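Local coordinates for protein polyketide biosynthesis cytochrome P450 PksS (Bacillus subtilis, PDB 4YZR) that is a heme-dependent cytochrome P450 monooxygenase that acts on dihydrobacillaene in the biosynthesis of the antibiotic polyketide bacillaene, at residues A[21-25]-A[46-50]; A[315-321]-A[341-345]. All coordinates share one frame; numbering follows the deposited sequence.

Contact 1. Residues A[21-25]-A[46-50]; sequences LGRFR and LITRY
L46, on its strand, sets one methyl, CD2, over a face of the F24 ring, 4.2 Å from the ring centroid and 23° off the normal, a CH-pi contact displaced toward the rim. The leucine lies at about a right angle to both F24 and L21, and its other methyl, CD1, meets L21 CD2 at 4.0 Å. L46 points its apolar fork at both residues because chi1, 179°, swings CG away from the backbone N. Helix 17-27 thus packs across the end of strand 42-47, the middle strand of a small mixed sheet between 30-35 (antiparallel) and 312-315 (parallel). T48, just past the strand, is compact enough to sit against the helix backbone: CG2 lies 3.6 Å from L21 O, and OG1 stands 3.2 Å from R25 CA and makes a weak hydrogen bond to P29 O. R25 and R49 cross nearly perpendicularly, CG to CG 3.6 Å; their long aliphatic stems pack while the ends, bent at chi3, go to separate partners. R25 NH1 hydrogen-bonds S319 O and R49 NE makes a salt bridge to D51, while a water accepts from R49 NH2 (2.9 Å) and donates to R25 O.

Contact 2. Residues A[315-321]-A[341-345]; sequences IGIGSAN and RHISF. With HEM (protoporphyrin IX containing Fe), chain C.
The side-chain amide of N321 takes part in two hydrogen bonds joining 315-321 to 341-345. I343 N donates to N321 OD1 at 2.9 Å, nearly straight (168°) and in the carbonyl plane on a lone pair; the amide's ND2 makes a weak, bent bond to S344 OG at 2.8 Å. Asparagine suits this place because one flat group both accepts and donates; ND2 also bonds S286 OG, while S344 OG is bound to L282 O. Within 341-345, S344 N bonds H342 ND1 in the plane of the imidazole, whose NE2 is held by E279. The H342 ring stands almost perpendicular to the N321 amide. Apolar contact centres on I343: chi1 of 58° sets CG1 between its backbone N and carbonyl carbon, carrying CD1 to 3.9 Å from A320 CB. I317 CD1 rests 3.7 Å from I343 O and 4.1 Å from the heme methyl CMA. F345 CE1 approaches heme C2B at 3.6 Å; F345 opens the P450 heme-binding signature FGxGxHxCLG, whose C352 is, by similarity, the axial iron ligand. Helix 317-320, following strand 312-315, is thereby fixed to this loop, where I343 touches Y50 of helix 50-58 and H342 packs on helix 274-285.

How the contacts relate
After helix 11-15 comes helix 17-27, and contact 1 brings the chain back to it through strands 30-35 and 42-47, closing a loop of 20 residues between its segments. The chain runs on through helix 50-58 and most of the fold before strand 312-315 delivers 315-321; contact 2 then closes a second loop, of 19 residues without helix or strand. The two are in series, neither nested nor crossing, yet their centres lie 10 Å apart. Probable hydrogen bonds join them: I47 O to G316 N, which continues the parallel pairing of strands 42-47 and 312-315, and Y50 OH to R341 O. Helix 17-27 and the small sheet are thus linked, through helix 317-320, to the heme-binding loop.

Contact 1. Residues A[21-25]-A[46-50]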
loop_
_atom_site.group_PDB
_atom_site.type_symbol
_atom_site.label_atom_id
_atom_site.label_comp_id
_atom_site.label_asym_id
_atom_site.label_seq_id
_atom_site.Cartn_x
_atom_site.Cartn_y
_atom_site.Cartn_z
ATOM N N LEU A 21 12.528 -12.378 6.194
ATOM C CA LEU A 21 13.305 -11.146 6.048
ATOM C C LEU A 21 14.158 -10.857 7.324
ATOM O O LEU A 21 15.260 -10.350 7.227
ATOM C CB LEU A 21 12.406 -9.966 5.738
ATOM C CG LEU A 21 11.613 -9.984 4.443
ATOM C CD1 LEU A 21 10.715 -8.760 4.383
ATOM C CD2 LEU A 21 12.583 -10.033 3.314
ATOM N N GLY A 22 13.621 -11.205 8.472
ATOM C CA GLY A 22 14.336 -11.031 9.745
ATOM C C GLY A 22 15.581 -11.902 9.836
ATOM O O GLY A 22 16.623 -11.474 10.385
ATOM N N ARG A 23 15.454 -13.131 9.345
ATOM C CA ARG A 23 16.634 -14.034 9.361
ATOM C C ARG A 23 17.677 -13.501 8.456
ATOM O O ARG A 23 18.826 -13.440 8.804
ATOM C CB ARG A 23 16.209 -15.453 8.976
ATOM C CG ARG A 23 17.440 -16.307 8.658
ATOM C CD ARG A 23 17.094 -17.772 8.456
ATOM N NE ARG A 23 16.560 -17.949 7.101
ATOM C CZ ARG A 23 15.288 -18.268 6.783
ATOM N NH1 ARG A 23 14.338 -18.417 7.713
ATOM N NH2 ARG A 23 14.957 -18.423 5.492
ATOM N N PHE A 24 17.336 -12.999 7.251
ATOM C CA PHE A 24 18.262 -12.339 6.388
ATOM C C PHE A 24 18.868 -11.097 7.037
ATOM O O PHE A 24 20.085 -10.876 6.911
ATOM C CB PHE A 24 17.643 -11.994 4.989
ATOM C CG PHE A 24 17.648 -13.185 4.054
ATOM C CD1 PHE A 24 18.766 -13.425 3.308
ATOM C CD2 PHE A 24 16.568 -14.018 3.930
ATOM C CE1 PHE A 24 18.808 -14.526 2.440
ATOM C CE2 PHE A 24 16.609 -15.118 3.010
ATOM C CZ PHE A 24 17.737 -15.353 2.317
ATOM N N ARG A 25 18.083 -10.328 7.740
ATOM C CA ARG A 25 18.611 -9.136 8.370
ATOM C C ARG A 25 19.749 -9.505 9.339
ATOM O O ARG A 25 20.711 -8.864 9.400
ATOM C CB ARG A 25 17.505 -8.397 9.134
ATOM C CG ARG A 25 17.951 -6.994 9.563
ATOM C CD ARG A 25 16.954 -6.233 10.441
ATOM N NE ARG A 25 16.821 -6.948 11.695
ATOM C CZ ARG A 25 15.735 -7.509 12.154
ATOM N NH1 ARG A 25 14.560 -7.384 11.557
ATOM N NH2 ARG A 25 15.811 -8.243 13.220
ATOM N N LEU A 46 18.670 -8.295 -2.007
ATOM C CA LEU A 46 17.756 -8.113 -0.910
ATOM C C LEU A 46 18.436 -7.348 0.182
ATOM O O LEU A 46 19.445 -7.815 0.719
ATOM C CB LEU A 46 17.272 -9.468 -0.383
ATOM C CG LEU A 46 16.324 -9.426 0.797
ATOM C CD1 LEU A 46 15.032 -8.673 0.466
ATOM C CD2 LEU A 46 16.077 -10.838 1.390
ATOM N N ILE A 47 17.871 -6.198 0.611
ATOM C CA ILE A 47 18.412 -5.321 1.627
ATOM C C ILE A 47 17.494 -5.332 2.816
ATOM O O ILE A 47 16.296 -4.947 2.658
ATOM C CB ILE A 47 18.530 -3.888 1.024
ATOM C CG1 ILE A 47 19.190 -3.893 -0.350
ATOM C CG2 ILE A 47 19.275 -2.943 2.012
ATOM C CD1 ILE A 47 20.589 -4.446 -0.414
ATOM N N THR A 48 17.896 -5.876 3.962
ATOM C CA THR A 48 17.025 -6.085 5.086
ATOM C C THR A 48 17.191 -5.281 6.305
ATOM O O THR A 48 16.326 -5.254 7.165
ATOM C CB THR A 48 16.942 -7.563 5.444
ATOM O OG1 THR A 48 18.293 -8.084 5.372
ATOM C CG2 THR A 48 16.112 -8.292 4.416
ATOM N N ARG A 49 18.388 -4.644 6.477
ATOM C CA ARG A 49 18.556 -3.743 7.603
ATOM C C ARG A 49 18.042 -2.327 7.383
ATOM O O ARG A 49 18.072 -1.857 6.264
ATOM C CB ARG A 49 20.042 -3.574 7.921
ATOM C CG ARG A 49 20.685 -4.824 8.570
ATOM C CD ARG A 49 22.240 -4.670 8.515
ATOM N NE ARG A 49 22.690 -3.458 9.229
ATOM C CZ ARG A 49 23.113 -3.422 10.480
ATOM N NH1 ARG A 49 23.449 -2.261 11.031
ATOM N NH2 ARG A 49 23.145 -4.518 11.251
ATOM N N TYR A 50 17.643 -1.656 8.448
ATOM C CA TYR A 50 17.103 -0.307 8.325
ATOM C C TYR A 50 18.163 0.651 7.783
ATOM O O TYR A 50 17.918 1.467 6.911
ATOM C CB TYR A 50 16.599 0.166 9.674
ATOM C CG TYR A 50 15.887 1.475 9.694
ATOM C CD1 TYR A 50 16.534 2.700 9.736
ATOM C CD2 TYR A 50 14.482 1.508 9.763
ATOM C CE1 TYR A 50 15.868 3.884 9.847
ATOM C CE2 TYR A 50 13.799 2.716 9.883
ATOM C CZ TYR A 50 14.501 3.901 9.938
ATOM O OH TYR A 50 13.844 5.106 10.118
HETATM O O HOH W 1 21.872 -7.088 11.192
#

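Contact 2. Residues A[315-321]-A[341-345]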
loop_
_atom_site.group_PDB
_atom_site.type_symbol
_atom_site.label_atom_id
_atom_site.label_comp_id
_atom_site.label_asym_id
_atom_site.label_seq_id
_atom_site.Cartn_x
_atom_site.Cartn_y
_atom_site.Cartn_z
ATOM N N ILE A 315 13.966 -3.653 -1.230
ATOM C CA ILE A 315 13.987 -3.000 0.020
ATOM C C ILE A 315 13.081 -3.749 0.986
ATOM O O ILE A 315 11.846 -3.793 0.791
ATOM C CB ILE A 315 13.561 -1.541 -0.071
ATOM C CG1 ILE A 315 14.398 -0.747 -1.055
ATOM C CG2 ILE A 315 13.466 -0.860 1.268
ATOM C CD1 ILE A 315 15.839 -0.513 -0.644
ATOM N N GLY A 316 13.616 -4.402 2.002
ATOM C CA GLY A 316 12.920 -5.201 2.958
ATOM C C GLY A 316 12.281 -4.396 4.029
ATOM O O GLY A 316 12.702 -4.426 5.186
ATOM N N ILE A 317 11.230 -3.681 3.697
ATOM C CA ILE A 317 10.472 -2.885 4.688
ATOM C C ILE A 317 10.162 -3.659 5.935
ATOM O O ILE A 317 10.330 -3.161 7.066
ATOM C CB ILE A 317 9.191 -2.319 4.020
ATOM C CG1 ILE A 317 9.501 -1.316 2.962
ATOM C CG2 ILE A 317 8.298 -1.681 5.061
ATOM C CD1 ILE A 317 8.296 -0.756 2.184
ATOM N N GLY A 318 9.622 -4.875 5.794
ATOM C CA GLY A 318 9.140 -5.592 6.936
ATOM C C GLY A 318 10.233 -5.826 8.018
ATOM O O GLY A 318 9.940 -5.712 9.195
ATOM N N SER A 319 11.425 -6.200 7.532
ATOM C CA SER A 319 12.515 -6.382 8.489
ATOM C C SER A 319 13.144 -5.104 8.914
ATOM O O SER A 319 13.634 -4.993 10.063
ATOM C CB SER A 319 13.524 -7.333 7.868
ATOM O OG SER A 319 14.043 -6.938 6.680
ATOM N N ALA A 320 13.253 -4.110 8.061
ATOM C CA ALA A 320 13.819 -2.840 8.462
ATOM C C ALA A 320 13.015 -2.253 9.606
ATOM O O ALA A 320 13.531 -1.694 10.585
ATOM C CB ALA A 320 13.789 -1.863 7.308
ATOM N N ASN A 321 11.680 -2.423 9.540
ATOM C CA ASN A 321 10.742 -1.952 10.541
ATOM C C ASN A 321 10.839 -2.700 11.886
ATOM O O ASN A 321 10.237 -2.264 12.841
ATOM C CB ASN A 321 9.329 -2.040 9.975
ATOM C CG ASN A 321 8.967 -0.885 9.163
ATOM O OD1 ASN A 321 9.650 0.136 9.107
ATOM N ND2 ASN A 321 7.807 -0.999 8.503
ATOM N N ARG A 341 9.800 5.667 13.600
ATOM C CA ARG A 341 10.350 6.042 12.358
ATOM C C ARG A 341 10.356 4.843 11.356
ATOM O O ARG A 341 11.217 4.653 10.602
ATOM C CB ARG A 341 11.747 6.685 12.486
ATOM C CG ARG A 341 11.720 7.981 13.312
ATOM C CD ARG A 341 12.982 8.846 13.211
ATOM N NE ARG A 341 13.615 8.708 14.521
ATOM C CZ ARG A 341 13.366 9.453 15.598
ATOM N NH1 ARG A 341 12.627 10.550 15.543
ATOM N NH2 ARG A 341 13.979 9.157 16.708
ATOM N N HIS A 342 9.199 4.188 11.258
ATOM C CA HIS A 342 9.024 3.118 10.303
ATOM C C HIS A 342 9.118 3.650 8.880
ATOM O O HIS A 342 8.889 4.862 8.602
ATOM C CB HIS A 342 7.635 2.439 10.538
ATOM C CG HIS A 342 6.472 3.272 10.202
ATOM N ND1 HIS A 342 6.074 3.568 8.916
ATOM C CD2 HIS A 342 5.598 3.904 11.014
ATOM C CE1 HIS A 342 4.997 4.298 8.942
ATOM N NE2 HIS A 342 4.681 4.564 10.199
ATOM N N ILE A 343 9.375 2.777 7.955
ATOM C CA ILE A 343 9.425 3.060 6.533
ATOM C C ILE A 343 8.307 2.359 5.725
ATOM O O ILE A 343 8.455 2.035 4.574
ATOM C CB ILE A 343 10.789 2.769 5.915
ATOM C CG1 ILE A 343 11.270 1.344 6.068
ATOM C CG2 ILE A 343 11.839 3.740 6.489
ATOM C CD1 ILE A 343 12.446 1.002 5.087
ATOM N N SER A 344 7.185 2.173 6.407
ATOM C CA SER A 344 6.036 1.544 5.733
ATOM C C SER A 344 5.473 2.306 4.565
ATOM O O SER A 344 4.817 1.729 3.704
ATOM C CB SER A 344 4.954 1.238 6.647
ATOM O OG SER A 344 5.479 0.348 7.710
ATOM N N PHE A 345 5.701 3.613 4.553
ATOM C CA PHE A 345 5.306 4.558 3.441
ATOM C C PHE A 345 6.510 4.865 2.544
ATOM O O PHE A 345 6.471 5.787 1.746
ATOM C CB PHE A 345 4.674 5.788 3.981
ATOM C CG PHE A 345 3.340 5.606 4.621
ATOM C CD1 PHE A 345 2.274 5.050 3.929
ATOM C CD2 PHE A 345 3.041 6.099 5.913
ATOM C CE1 PHE A 345 1.026 4.916 4.435
ATOM C CE2 PHE A 345 1.796 6.012 6.449
ATOM C CZ PHE A 345 0.780 5.445 5.722
HETATM C CHA HEM C . 4.047 5.399 -2.797
HETATM C CHB HEM C . 2.867 2.532 0.910
HETATM C CHC HEM C . -1.755 4.002 0.553
HETATM C CHD HEM C . -0.561 6.714 -3.221
HETATM C C1A HEM C . 4.134 4.478 -1.779
HETATM C C2A HEM C . 5.335 3.805 -1.267
HETATM C C3A HEM C . 4.983 2.988 -0.307
HETATM C C4A HEM C . 3.546 3.171 -0.082
HETATM C CMA HEM C . 5.835 2.021 0.414
HETATM C CAA HEM C . 6.728 3.934 -1.896
HETATM C CBA HEM C . 6.976 2.936 -2.932
HETATM C CGA HEM C . 8.405 2.920 -3.628
HETATM O O1A HEM C . 8.566 1.906 -4.391
HETATM O O2A HEM C . 9.108 3.800 -3.295
HETATM C C1B HEM C . 1.498 2.674 1.129
HETATM C C2B HEM C . 0.747 2.072 2.181
HETATM C C3B HEM C . -0.552 2.452 2.117
HETATM C C4B HEM C . -0.615 3.349 0.962
HETATM C CMB HEM C . 1.372 1.184 3.155
HETATM C CAB HEM C . -1.713 2.121 2.924
HETATM C CBB HEM C . -1.593 1.668 4.122
HETATM C C1C HEM C . -1.883 4.904 -0.469
HETATM C C2C HEM C . -3.040 5.573 -0.918
HETATM C C3C HEM C . -2.705 6.367 -2.016
HETATM C C4C HEM C . -1.318 6.126 -2.250
HETATM C CMC HEM C . -4.333 5.503 -0.148
HETATM C CAC HEM C . -3.554 7.245 -2.805
HETATM C CBC HEM C . -4.817 7.075 -2.953
HETATM C C1D HEM C . 0.785 6.602 -3.472
HETATM C C2D HEM C . 1.473 7.228 -4.576
HETATM C C3D HEM C . 2.782 6.867 -4.431
HETATM C C4D HEM C . 2.899 6.020 -3.227
HETATM C CMD HEM C . 0.881 8.166 -5.604
HETATM C CAD HEM C . 3.951 7.279 -5.288
HETATM C CBD HEM C . 4.610 8.532 -4.802
HETATM C CGD HEM C . 5.758 9.087 -5.701
HETATM O O1D HEM C . 6.238 8.289 -6.514
HETATM O O2D HEM C . 6.111 10.258 -5.466
HETATM N NA HEM C . 3.111 4.121 -0.960
HETATM N NB HEM C . 0.632 3.488 0.437
HETATM N NC HEM C . -0.843 5.271 -1.279
HETATM N ND HEM C . 1.632 5.860 -2.683
HETATM FE FE HEM C . 1.150 4.747 -1.093
#